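Local structure of Alr2269 protein (Nostoc sp., 3MC9) at residues V62-L68 with L126-F132; L80-V84 with T111-S115; P154-P158 with R189-Y195. The protein probably takes part in inserting beta-barrel proteins into the outer membrane as an Omp85-family protein, its periplasmic POTRA domains being thought to handle the incoming polypeptides. All coordinates share one frame; numbering follows the deposited sequence.

Contact 1: V62-L68 with L126-F132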
# COMPACT_ATOMS: atom_id res chain seq x y z
N VAL A 62 -12.80 10.68 -22.74
CA VAL A 62 -11.81 10.82 -23.78
C VAL A 62 -11.37 9.44 -24.15
O VAL A 62 -11.25 8.56 -23.29
CB VAL A 62 -10.52 11.53 -23.31
CG1 VAL A 62 -10.09 12.58 -24.33
CG2 VAL A 62 -10.67 12.12 -21.94
N LEU A 63 -11.10 9.24 -25.43
CA LEU A 63 -10.60 7.96 -25.89
C LEU A 63 -9.18 7.83 -25.40
O LEU A 63 -8.46 8.83 -25.32
CB LEU A 63 -10.65 7.88 -27.41
CG LEU A 63 -10.15 6.55 -27.99
CD1 LEU A 63 -11.22 5.48 -27.81
CD2 LEU A 63 -9.80 6.74 -29.44
N VAL A 64 -8.79 6.62 -25.02
CA VAL A 64 -7.45 6.40 -24.54
C VAL A 64 -6.70 5.71 -25.66
O VAL A 64 -7.17 4.68 -26.15
CB VAL A 64 -7.42 5.56 -23.24
CG1 VAL A 64 -5.99 5.04 -22.94
CG2 VAL A 64 -7.93 6.39 -22.06
N SER A 65 -5.57 6.27 -26.08
CA SER A 65 -4.75 5.65 -27.15
C SER A 65 -3.72 4.65 -26.64
O SER A 65 -3.33 3.73 -27.37
CB SER A 65 -4.01 6.71 -27.98
OG SER A 65 -3.14 7.49 -27.17
N GLU A 66 -3.26 4.86 -25.40
CA GLU A 66 -2.12 4.11 -24.86
C GLU A 66 -2.09 4.16 -23.34
O GLU A 66 -2.37 5.19 -22.74
CB GLU A 66 -0.82 4.68 -25.41
CG GLU A 66 0.20 3.61 -25.78
CD GLU A 66 1.53 4.18 -26.31
OE1 GLU A 66 1.54 5.29 -26.88
OE2 GLU A 66 2.56 3.48 -26.16
N VAL A 67 -1.79 3.02 -22.72
CA VAL A 67 -1.57 2.95 -21.28
C VAL A 67 -0.16 2.51 -21.04
O VAL A 67 0.27 1.48 -21.56
CB VAL A 67 -2.55 1.99 -20.56
CG1 VAL A 67 -2.19 1.88 -19.06
CG2 VAL A 67 -3.98 2.48 -20.73
N LEU A 68 0.58 3.30 -20.28
CA LEU A 68 1.95 2.96 -19.90
C LEU A 68 1.97 2.81 -18.38
O LEU A 68 1.35 3.59 -17.65
CB LEU A 68 2.94 4.05 -20.35
CG LEU A 68 2.94 4.52 -21.82
CD1 LEU A 68 4.11 5.50 -22.12
CD2 LEU A 68 3.00 3.34 -22.77
N LEU A 126 -4.74 11.26 -31.44
CA LEU A 126 -5.21 9.87 -31.52
C LEU A 126 -5.92 9.38 -30.26
O LEU A 126 -6.47 8.27 -30.26
CB LEU A 126 -4.04 8.92 -31.74
CG LEU A 126 -2.98 9.22 -32.80
CD1 LEU A 126 -2.00 8.02 -32.85
CD2 LEU A 126 -3.60 9.49 -34.13
N GLY A 127 -5.91 10.19 -29.20
CA GLY A 127 -6.36 9.74 -27.88
C GLY A 127 -5.36 10.05 -26.78
O GLY A 127 -4.22 10.49 -27.04
N VAL A 128 -5.76 9.83 -25.53
CA VAL A 128 -4.88 10.16 -24.43
C VAL A 128 -3.95 8.99 -24.12
O VAL A 128 -4.38 7.83 -24.09
CB VAL A 128 -5.65 10.55 -23.18
CG1 VAL A 128 -4.68 11.09 -22.12
CG2 VAL A 128 -6.69 11.61 -23.51
N ARG A 129 -2.66 9.32 -23.92
CA ARG A 129 -1.70 8.36 -23.43
C ARG A 129 -1.68 8.47 -21.91
O ARG A 129 -1.27 9.49 -21.36
CB ARG A 129 -0.31 8.60 -24.02
CG ARG A 129 -0.27 8.53 -25.54
CD ARG A 129 1.03 9.08 -26.13
NE ARG A 129 2.07 8.06 -26.29
CZ ARG A 129 3.23 8.01 -25.63
NH1 ARG A 129 3.56 8.94 -24.72
NH2 ARG A 129 4.09 7.03 -25.89
N VAL A 130 -2.16 7.44 -21.23
CA VAL A 130 -2.28 7.49 -19.76
C VAL A 130 -1.11 6.73 -19.16
O VAL A 130 -0.93 5.54 -19.40
CB VAL A 130 -3.62 6.89 -19.28
CG1 VAL A 130 -3.67 6.83 -17.75
CG2 VAL A 130 -4.81 7.70 -19.82
N SER A 131 -0.29 7.46 -18.39
CA SER A 131 0.82 6.86 -17.66
C SER A 131 0.46 6.66 -16.19
O SER A 131 0.09 7.61 -15.49
CB SER A 131 2.08 7.71 -17.81
OG SER A 131 2.61 7.56 -19.12
N PHE A 132 0.52 5.41 -15.74
CA PHE A 132 0.38 5.10 -14.33
C PHE A 132 1.79 5.01 -13.81
O PHE A 132 2.56 4.13 -14.25
CB PHE A 132 -0.39 3.81 -14.10
CG PHE A 132 -1.86 3.92 -14.44
CD1 PHE A 132 -2.74 4.60 -13.59
CD2 PHE A 132 -2.35 3.38 -15.62
CE1 PHE A 132 -4.08 4.72 -13.91
CE2 PHE A 132 -3.68 3.50 -15.95
CZ PHE A 132 -4.56 4.18 -15.10

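Contact 2: L80-V84 with T111-S115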
# COMPACT_ATOMS: atom_id res chain seq x y z
N LEU A 80 5.42 -6.84 -11.17
CA LEU A 80 4.69 -5.70 -10.59
C LEU A 80 3.89 -4.95 -11.65
O LEU A 80 2.78 -4.47 -11.39
CB LEU A 80 5.63 -4.75 -9.85
CG LEU A 80 6.03 -5.21 -8.44
CD1 LEU A 80 7.07 -4.27 -7.84
CD2 LEU A 80 4.82 -5.31 -7.52
N GLU A 81 4.45 -4.83 -12.86
CA GLU A 81 3.74 -4.22 -13.97
C GLU A 81 2.42 -4.96 -14.24
O GLU A 81 1.36 -4.34 -14.44
CB GLU A 81 4.61 -4.23 -15.23
CG GLU A 81 4.24 -3.18 -16.24
CD GLU A 81 4.92 -3.37 -17.59
OE1 GLU A 81 6.07 -3.85 -17.63
OE2 GLU A 81 4.32 -3.03 -18.61
N THR A 82 2.50 -6.28 -14.22
CA THR A 82 1.35 -7.15 -14.38
C THR A 82 0.31 -6.91 -13.30
O THR A 82 -0.89 -6.91 -13.58
CB THR A 82 1.78 -8.63 -14.34
OG1 THR A 82 2.75 -8.85 -15.38
CG2 THR A 82 0.59 -9.57 -14.53
N GLN A 83 0.77 -6.71 -12.07
CA GLN A 83 -0.12 -6.38 -10.95
C GLN A 83 -0.95 -5.15 -11.28
O GLN A 83 -2.15 -5.14 -11.05
CB GLN A 83 0.68 -6.11 -9.67
CG GLN A 83 1.22 -7.35 -9.00
CD GLN A 83 0.14 -8.16 -8.32
OE1 GLN A 83 0.14 -9.38 -8.37
NE2 GLN A 83 -0.81 -7.47 -7.69
N VAL A 84 -0.30 -4.11 -11.78
CA VAL A 84 -0.99 -2.89 -12.19
C VAL A 84 -2.02 -3.18 -13.30
O VAL A 84 -3.20 -2.82 -13.17
CB VAL A 84 0.00 -1.79 -12.64
CG1 VAL A 84 -0.72 -0.58 -13.23
CG2 VAL A 84 0.89 -1.37 -11.48
N THR A 111 -3.74 -3.31 -4.35
CA THR A 111 -2.86 -4.48 -4.44
C THR A 111 -1.88 -4.55 -3.26
O THR A 111 -1.41 -5.62 -2.94
CB THR A 111 -2.02 -4.46 -5.73
OG1 THR A 111 -1.03 -3.41 -5.67
CG2 THR A 111 -2.92 -4.29 -6.96
N GLY A 112 -1.56 -3.41 -2.66
CA GLY A 112 -0.70 -3.39 -1.49
C GLY A 112 0.79 -3.30 -1.76
O GLY A 112 1.56 -3.17 -0.81
N PHE A 113 1.22 -3.38 -3.02
CA PHE A 113 2.66 -3.40 -3.30
C PHE A 113 3.32 -2.02 -3.46
O PHE A 113 4.55 -1.95 -3.55
CB PHE A 113 2.97 -4.23 -4.54
CG PHE A 113 2.68 -5.69 -4.38
CD1 PHE A 113 3.49 -6.49 -3.60
CD2 PHE A 113 1.62 -6.28 -5.07
CE1 PHE A 113 3.23 -7.85 -3.46
CE2 PHE A 113 1.36 -7.62 -4.94
CZ PHE A 113 2.16 -8.42 -4.15
N PHE A 114 2.54 -0.93 -3.47
CA PHE A 114 3.08 0.39 -3.81
C PHE A 114 2.90 1.45 -2.75
O PHE A 114 1.87 1.50 -2.09
CB PHE A 114 2.42 0.89 -5.09
CG PHE A 114 2.44 -0.10 -6.17
CD1 PHE A 114 3.57 -0.26 -6.96
CD2 PHE A 114 1.35 -0.93 -6.38
CE1 PHE A 114 3.59 -1.22 -7.97
CE2 PHE A 114 1.36 -1.86 -7.37
CZ PHE A 114 2.48 -2.02 -8.17
N SER A 115 3.90 2.32 -2.61
CA SER A 115 3.86 3.42 -1.66
C SER A 115 3.27 4.69 -2.30
O SER A 115 2.70 5.54 -1.62
CB SER A 115 5.26 3.70 -1.09
OG SER A 115 6.25 3.76 -2.13

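Contact 3: P154-P158 with R189-Y195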
# COMPACT_ATOMS: atom_id res chain seq x y z
N PRO A 154 6.55 2.99 27.04
CA PRO A 154 6.93 1.70 26.46
C PRO A 154 5.73 0.75 26.26
O PRO A 154 4.74 0.81 27.01
CB PRO A 154 7.93 1.12 27.47
CG PRO A 154 7.72 1.86 28.74
CD PRO A 154 6.96 3.13 28.45
N SER A 155 5.83 -0.10 25.24
CA SER A 155 4.74 -1.02 24.88
C SER A 155 4.46 -2.00 26.01
O SER A 155 5.37 -2.49 26.65
CB SER A 155 5.07 -1.82 23.62
OG SER A 155 4.08 -2.81 23.36
N VAL A 156 3.19 -2.31 26.24
CA VAL A 156 2.84 -3.32 27.21
C VAL A 156 3.05 -4.75 26.69
O VAL A 156 2.90 -5.69 27.45
CB VAL A 156 1.38 -3.19 27.71
CG1 VAL A 156 1.12 -1.76 28.23
CG2 VAL A 156 0.40 -3.59 26.62
N LEU A 157 3.39 -4.93 25.41
CA LEU A 157 3.62 -6.29 24.89
C LEU A 157 5.11 -6.63 24.88
O LEU A 157 5.96 -5.73 24.81
CB LEU A 157 3.02 -6.46 23.50
CG LEU A 157 1.49 -6.52 23.41
CD1 LEU A 157 1.06 -6.69 21.96
CD2 LEU A 157 0.91 -7.64 24.31
N PRO A 158 5.43 -7.93 24.93
CA PRO A 158 6.84 -8.29 24.88
C PRO A 158 7.56 -7.60 23.72
O PRO A 158 6.94 -7.31 22.68
CB PRO A 158 6.82 -9.82 24.70
CG PRO A 158 5.50 -10.27 25.19
CD PRO A 158 4.54 -9.11 25.01
N ARG A 189 -3.63 -10.11 19.89
CA ARG A 189 -2.69 -10.28 21.00
C ARG A 189 -2.90 -9.26 22.12
O ARG A 189 -2.81 -9.61 23.29
CB ARG A 189 -1.24 -10.24 20.53
CG ARG A 189 -0.80 -11.48 19.77
CD ARG A 189 -0.39 -12.64 20.66
NE ARG A 189 0.69 -12.25 21.56
CZ ARG A 189 0.58 -12.05 22.88
NH1 ARG A 189 -0.59 -12.23 23.49
NH2 ARG A 189 1.65 -11.68 23.60
N TYR A 190 -3.14 -8.00 21.79
CA TYR A 190 -3.49 -7.03 22.83
C TYR A 190 -4.68 -7.51 23.59
O TYR A 190 -4.69 -7.49 24.81
CB TYR A 190 -3.83 -5.65 22.24
CG TYR A 190 -2.61 -4.88 21.89
CD1 TYR A 190 -1.79 -4.40 22.89
CD2 TYR A 190 -2.24 -4.67 20.59
CE1 TYR A 190 -0.66 -3.70 22.61
CE2 TYR A 190 -1.11 -3.96 20.29
CZ TYR A 190 -0.32 -3.49 21.31
OH TYR A 190 0.81 -2.79 21.03
N GLN A 191 -5.70 -7.94 22.87
CA GLN A 191 -6.91 -8.39 23.49
C GLN A 191 -6.66 -9.56 24.46
O GLN A 191 -7.14 -9.55 25.60
CB GLN A 191 -7.93 -8.77 22.43
CG GLN A 191 -9.26 -9.26 23.01
CD GLN A 191 -10.23 -9.64 21.92
OE1 GLN A 191 -10.68 -8.79 21.15
NE2 GLN A 191 -10.56 -10.91 21.84
N ASP A 192 -5.91 -10.55 24.00
CA ASP A 192 -5.54 -11.71 24.83
C ASP A 192 -4.90 -11.29 26.14
O ASP A 192 -5.13 -11.92 27.16
CB ASP A 192 -4.55 -12.59 24.10
CG ASP A 192 -5.18 -13.35 22.96
OD1 ASP A 192 -6.41 -13.54 22.96
OD2 ASP A 192 -4.44 -13.77 22.07
N GLN A 193 -4.10 -10.23 26.12
CA GLN A 193 -3.43 -9.76 27.33
C GLN A 193 -4.23 -8.78 28.17
O GLN A 193 -3.68 -8.21 29.12
CB GLN A 193 -2.09 -9.11 26.98
CG GLN A 193 -1.13 -10.03 26.30
CD GLN A 193 -1.00 -11.37 27.01
OE1 GLN A 193 -0.72 -11.43 28.23
NE2 GLN A 193 -1.22 -12.44 26.27
N GLY A 194 -5.51 -8.59 27.84
CA GLY A 194 -6.40 -7.71 28.63
C GLY A 194 -6.62 -6.31 28.07
O GLY A 194 -7.40 -5.54 28.62
N TYR A 195 -5.94 -5.98 26.97
CA TYR A 195 -6.03 -4.65 26.32
C TYR A 195 -6.99 -4.75 25.14
O TYR A 195 -6.58 -4.86 23.98
CB TYR A 195 -4.64 -4.19 25.89
CG TYR A 195 -3.74 -4.00 27.09
CD1 TYR A 195 -3.08 -5.08 27.67
CD2 TYR A 195 -3.58 -2.74 27.69
CE1 TYR A 195 -2.27 -4.92 28.81
CE2 TYR A 195 -2.78 -2.57 28.82
CZ TYR A 195 -2.14 -3.66 29.39
OH TYR A 195 -1.32 -3.52 30.51

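Contact 1: V62-L68 with L126-F132
L63 meets both L126 and G127: CD2 of L63 lies against the L126 carbonyl. G127 has a positive phi of 130°, and its CA comes close to L63 O. V128 N then gives that same oxygen a nearly straight bond, 2.9 Å from N to L63 O. V128 O is gripped twice: S65 N reaches it at 2.8 Å, standing above the carbonyl plane, and E66 N adds a weak bond. Two successive N-H groups on one carbonyl mark the beta bulge that shifts the pairing by one residue between V64 and E66. The side chain of V128 crosses V62, CG2 to CG1 3.6 Å. R129 lies side by side with E66, both pointing the same way. Bent at chi3 (91°), the arginine puts NE 2.9 Å from E66 OE1 in a salt bridge, NE meeting the oxygen from above the carboxylate plane, the two planes being 72° apart; its NH1 turns to E122. V130 pairs regularly again, N to E66 O 2.7 Å and O to L68 N 2.8 Å. The ring of F132 presents its edge to V67 CG1 at 3.8 Å. V64, V67, V128 and V130 share one sheet face, where V130 meets L101 of helix 98-110 and V67 meets I88, with E66 and R129 on the other: a parallel central strand pair of the mixed sheet of a POTRA domain.

Contact 2: L80-V84 with T111-S115
L80 and F113 meet at the close-packed end of this contact, where CD2 of the leucine lies 3.7 Å from F113 CB, beside the root of the aromatic ring. The same methyl is also near F114 CZ. One helical turn on, V84 brings CG2 to within 3.7 Å of F114 CZ, so the tip of this ring points at helix 78-87, meeting the valine methyl and, at its edge, the backbone carbonyl of L80. F114 is steered there by its first torsion, CG beside the backbone N (chi1 -50°), while F113 CB lies over one of its faces. V84 and F114 are buried, and the side chains here are apolar.

The Q83 side is more polar and nearer the surface. The glutamine chain bends at chi2 (-72°) and carries the amide across to the edge of the F113 ring, NE2 to CE2 3.5 Å, with the amide and ring planes 71° apart. NE2 also comes up to T111 CB at 3.8 Å, but no hydrogen bond spans the two segments. T111 OG1 instead bonds to I108 O and takes a weak bond from F113 N. Both Q83 and F113 are partly exposed. The contact wedges helix 78-87 against the turn that leaves helix 98-110 through G112, whose phi is positive, and enters strand 114-124; I108 touches both V84 and F114, V69 of strand 62-71 backs V84, and V134 of strand 127-136 lies against F114.

Contact 3: P154-P158 with R189-Y195
A Schellman motif ends helix 176-192 here, and the loop 154-158 packs its side chains against that helix end. The C-prime residue is G194, with positive phi; Y195 N bonds to Y190 O at 2.9 Å and G194 N to Q191 O. This reversal brings Y195 back beside the loop, so that two tyrosine rings receive two neighbouring aliphatic residues.

L157 takes the first ring. Its CD1 sits over one face of Y190 in a CH-pi contact, 3.6 Å from the centroid and 15° off the ring normal, and approaches CE1 most closely. V156 serves the second: CG2 is centred above the face of Y195, 3.7 Å from the centroid and 12° off the normal. With CG1 anti to the carbonyl carbon (chi1 -53°), CG2 falls between the backbone N and the carbonyl carbon and faces the ring, and the same methyl also meets the edge of Y190 near CE1, bridging the two aromatics.

The helix end and the loop belong to a POTRA domain, in which helices pack on a small mixed sheet. The loop holds its own shape through an ST turn: S155 OG accepts from L157 N at 3.0 Å, a nearly straight bond. That hydroxyl also bonds to E218 OE2, as does Y190 OH, while E218 OE1 bonds to V156 N; one carboxylate thus ties loop and helix together without a direct bond between the segments. The other methyl of L157, CD2, rests on Q193 CG at 3.7 Å, and P158 CD comes obliquely to the guanidinium of R189, 4.1 Å from NH2.

Overall arrangement
Contacts 1 and 2 belong to one domain: contact 2 is nested along the chain inside the loop that contact 1 closes, and both reach the same sheet, where strands 127-136 and 114-124 are neighbours. Their centres are about 20 Å apart, though the nearest atoms approach to about 4 Å. Contact 3 lies in the next POTRA domain, in series along the chain, its centre about 33 Å from that of contact 2 and about 50 Å from that of contact 1, with the centre of the chain between contacts 1 and 3. Contact 2 lies nearest the junction: T111 and G112 bond to N175 and L176, at the start of helix 176-192, whose far end enters contact 3.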